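Local coordinates for protein ketosynthase (PDB 6KXD) that probably catalyses the condensation of an acyl chain with malonyl-ACP, as the ketosynthase of the ketosynthase/chain length factor pair of the ishigamide polyketide pathway, at residues Asp275-Gly280 against Gly397-Leu402. Residues are numbered along the deposited sequence; the frame is centred on the assembly and turned at random.
Sequences DGIARG and GNNAVL
Asn399 reaches from strand 398-405 to helix 274-288 and lays its carboxamide against the backbone at Gly276. Its ND2 lies 3.4 Å from Gly276 C. Gly276 O is at a similar distance from ND2, but the angle is too poor for a hydrogen bond. The other branch, OD1, meets Ile277 CG1 at 3.6 Å, and the two side chains cross at about a right angle. CB of Asn399 points to the helix, and the torsion, with CG anti to the carbonyl carbon (chi1 -52°), sets which way the amide swings from it. Gly276 has no side chain, which leaves its backbone open to the amide. One turn on, Gly280 repeats the pattern with an apolar partner. Val401 CG2 lies 3.8 Å from Gly280 C, and Val401 CB is equally far from Gly280 O, both at van der Waals distance. With CG1 of Val401 anti to the backbone N (chi1 179°), CG2 is the branch turned to Gly280. The axes of helix segment 275-280 and strand segment 398-402 run 31° apart and come within 7.8 Å, a close approach with Gly276 and Gly280 on the face that meets Asn399 and Val401.

The strand belongs to the C-terminal half of the thiolase-like fold, between strands 255-264 and 387-394, and the helix packs on one face of that sheet. Helix 172-185 touches Ala400 and Leu402 on the other face. The Asn399 amide is buried yet bonded at both ends: ND2 donates to Asp265 and Ser263, while OD1 bonds Ser393. Ser263 OG also bonds Gly276 O, linking amide and helix indirectly. The direct contact is therefore van der Waals packing, with the amide's orientation set by its polar partners on the neighbouring strands and Asp265.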
ATOM      1  N   ASP A 275       4.077 -13.197 -18.808  1.00 41.78           N
ATOM      2  CA  ASP A 275       3.222 -14.254 -18.199  1.00 48.75           C
ATOM      3  C   ASP A 275       2.447 -13.664 -17.012  1.00 44.75           C
ATOM      4  O   ASP A 275       1.239 -13.927 -16.834  1.00 43.21           O
ATOM      5  CB  ASP A 275       4.073 -15.465 -17.779  1.00 49.99           C
ATOM      6  CG  ASP A 275       4.588 -16.295 -18.954  1.00 68.13           C
ATOM      7  OD1 ASP A 275       4.306 -15.921 -20.136  1.00 68.69           O
ATOM      8  OD2 ASP A 275       5.249 -17.326 -18.690  1.00 74.36           O
ATOM      9  N   GLY A 276       3.157 -12.848 -16.222  1.00 44.24           N
ATOM     10  CA  GLY A 276       2.578 -12.201 -15.059  1.00 42.66           C
ATOM     11  C   GLY A 276       1.440 -11.265 -15.434  1.00 37.23           C
ATOM     12  O   GLY A 276       0.330 -11.314 -14.884  1.00 39.08           O
ATOM     13  N   ILE A 277       1.671 -10.406 -16.426  1.00 40.24           N
ATOM     14  CA  ILE A 277       0.587  -9.526 -16.900  1.00 42.12           C
ATOM     15  C   ILE A 277      -0.576 -10.375 -17.438  1.00 41.23           C
ATOM     16  O   ILE A 277      -1.735 -10.112 -17.161  1.00 39.49           O
ATOM     17  CB  ILE A 277       1.090  -8.526 -17.946  1.00 42.33           C
ATOM     18  CG1 ILE A 277       2.235  -7.668 -17.400  1.00 47.39           C
ATOM     19  CG2 ILE A 277      -0.068  -7.669 -18.457  1.00 46.89           C
ATOM     20  CD1 ILE A 277       2.838  -6.755 -18.407  1.00 46.45           C
ATOM     21  N   ALA A 278      -0.265 -11.388 -18.254  1.00 40.70           N
ATOM     22  CA  ALA A 278      -1.302 -12.199 -18.858  1.00 43.60           C
ATOM     23  C   ALA A 278      -2.146 -12.880 -17.766  1.00 42.79           C
ATOM     24  O   ALA A 278      -3.359 -12.903 -17.828  1.00 42.00           O
ATOM     25  CB  ALA A 278      -0.673 -13.200 -19.822  1.00 44.79           C
ATOM     26  N   ARG A 279      -1.492 -13.394 -16.723  1.00 41.53           N
ATOM     27  CA  ARG A 279      -2.212 -14.039 -15.616  1.00 46.00           C
ATOM     28  C   ARG A 279      -3.183 -13.052 -14.966  1.00 40.99           C
ATOM     29  O   ARG A 279      -4.257 -13.394 -14.623  1.00 40.05           O
ATOM     30  CB  ARG A 279      -1.218 -14.592 -14.593  1.00 49.73           C
ATOM     31  CG  ARG A 279      -0.857 -16.053 -14.818  1.00 61.03           C
ATOM     32  CD  ARG A 279      -0.096 -16.680 -13.646  1.00 67.18           C
ATOM     33  NE  ARG A 279      -0.311 -16.016 -12.355  1.00 75.77           N
ATOM     34  CZ  ARG A 279      -1.335 -16.241 -11.526  1.00 66.78           C
ATOM     35  NH1 ARG A 279      -2.235 -17.185 -11.773  1.00 59.42           N
ATOM     36  NH2 ARG A 279      -1.455 -15.494 -10.446  1.00 75.70           N
ATOM     37  N   GLY A 280      -2.713 -11.837 -14.719  1.00 43.12           N
ATOM     38  CA  GLY A 280      -3.536 -10.794 -14.132  1.00 39.05           C
ATOM     39  C   GLY A 280      -4.761 -10.492 -14.969  1.00 43.97           C
ATOM     40  O   GLY A 280      -5.870 -10.414 -14.463  1.00 42.61           O
ATOM     41  N   GLY A 397       6.968  -6.806  -9.619  1.00 40.42           N
ATOM     42  CA  GLY A 397       6.125  -7.704 -10.382  1.00 41.10           C
ATOM     43  C   GLY A 397       4.653  -7.631 -10.044  1.00 36.75           C
ATOM     44  O   GLY A 397       3.916  -8.597 -10.209  1.00 39.38           O
ATOM     45  N   ASN A 398       4.201  -6.494  -9.518  1.00 36.36           N
ATOM     46  CA  ASN A 398       2.893  -6.377  -9.026  1.00 36.80           C
ATOM     47  C   ASN A 398       1.997  -5.977 -10.188  1.00 44.44           C
ATOM     48  O   ASN A 398       2.205  -4.904 -10.766  1.00 43.20           O
ATOM     49  CB  ASN A 398       2.813  -5.292  -7.964  1.00 39.09           C
ATOM     50  CG  ASN A 398       3.350  -5.701  -6.603  1.00 41.97           C
ATOM     51  OD1 ASN A 398       3.118  -4.970  -5.661  1.00 38.50           O
ATOM     52  ND2 ASN A 398       4.006  -6.847  -6.461  1.00 38.34           N
ATOM     53  N   ASN A 399       1.067  -6.843 -10.548  1.00 37.19           N
ATOM     54  CA  ASN A 399       0.122  -6.533 -11.578  1.00 42.87           C
ATOM     55  C   ASN A 399      -1.281  -6.527 -10.997  1.00 37.88           C
ATOM     56  O   ASN A 399      -1.649  -7.408 -10.197  1.00 38.04           O
ATOM     57  CB  ASN A 399       0.162  -7.537 -12.729  1.00 45.34           C
ATOM     58  CG  ASN A 399       1.547  -7.747 -13.274  1.00 40.00           C
ATOM     59  OD1 ASN A 399       2.136  -6.850 -13.885  1.00 42.76           O
ATOM     60  ND2 ASN A 399       2.087  -8.945 -13.045  1.00 42.95           N
ATOM     61  N   ALA A 400      -2.076  -5.553 -11.436  1.00 35.80           N
ATOM     62  CA  ALA A 400      -3.459  -5.449 -11.116  1.00 37.28           C
ATOM     63  C   ALA A 400      -4.221  -4.982 -12.366  1.00 41.38           C
ATOM     64  O   ALA A 400      -3.888  -3.978 -12.958  1.00 39.86           O
ATOM     65  CB  ALA A 400      -3.685  -4.472  -9.993  1.00 37.32           C
ATOM     66  N   VAL A 401      -5.279  -5.709 -12.670  1.00 38.46           N
ATOM     67  CA  VAL A 401      -6.126  -5.459 -13.824  1.00 44.17           C
ATOM     68  C   VAL A 401      -7.555  -5.334 -13.325  1.00 40.20           C
ATOM     69  O   VAL A 401      -8.028  -6.177 -12.547  1.00 44.64           O
ATOM     70  CB  VAL A 401      -5.966  -6.597 -14.846  1.00 41.38           C
ATOM     71  CG1 VAL A 401      -6.875  -6.352 -16.035  1.00 46.23           C
ATOM     72  CG2 VAL A 401      -4.513  -6.750 -15.249  1.00 45.71           C
ATOM     73  N   LEU A 402      -8.214  -4.239 -13.713  1.00 39.63           N
ATOM     74  CA  LEU A 402      -9.533  -3.910 -13.293  1.00 41.67           C
ATOM     75  C   LEU A 402     -10.465  -3.915 -14.506  1.00 44.29           C
ATOM     76  O   LEU A 402     -10.072  -3.415 -15.557  1.00 46.55           O
ATOM     77  CB  LEU A 402      -9.471  -2.522 -12.665  1.00 41.54           C
ATOM     78  CG  LEU A 402     -10.794  -1.857 -12.305  1.00 44.05           C
ATOM     79  CD1 LEU A 402     -11.402  -2.518 -11.086  1.00 47.16           C
ATOM     80  CD2 LEU A 402     -10.588  -0.363 -12.077  1.00 46.89           C
TER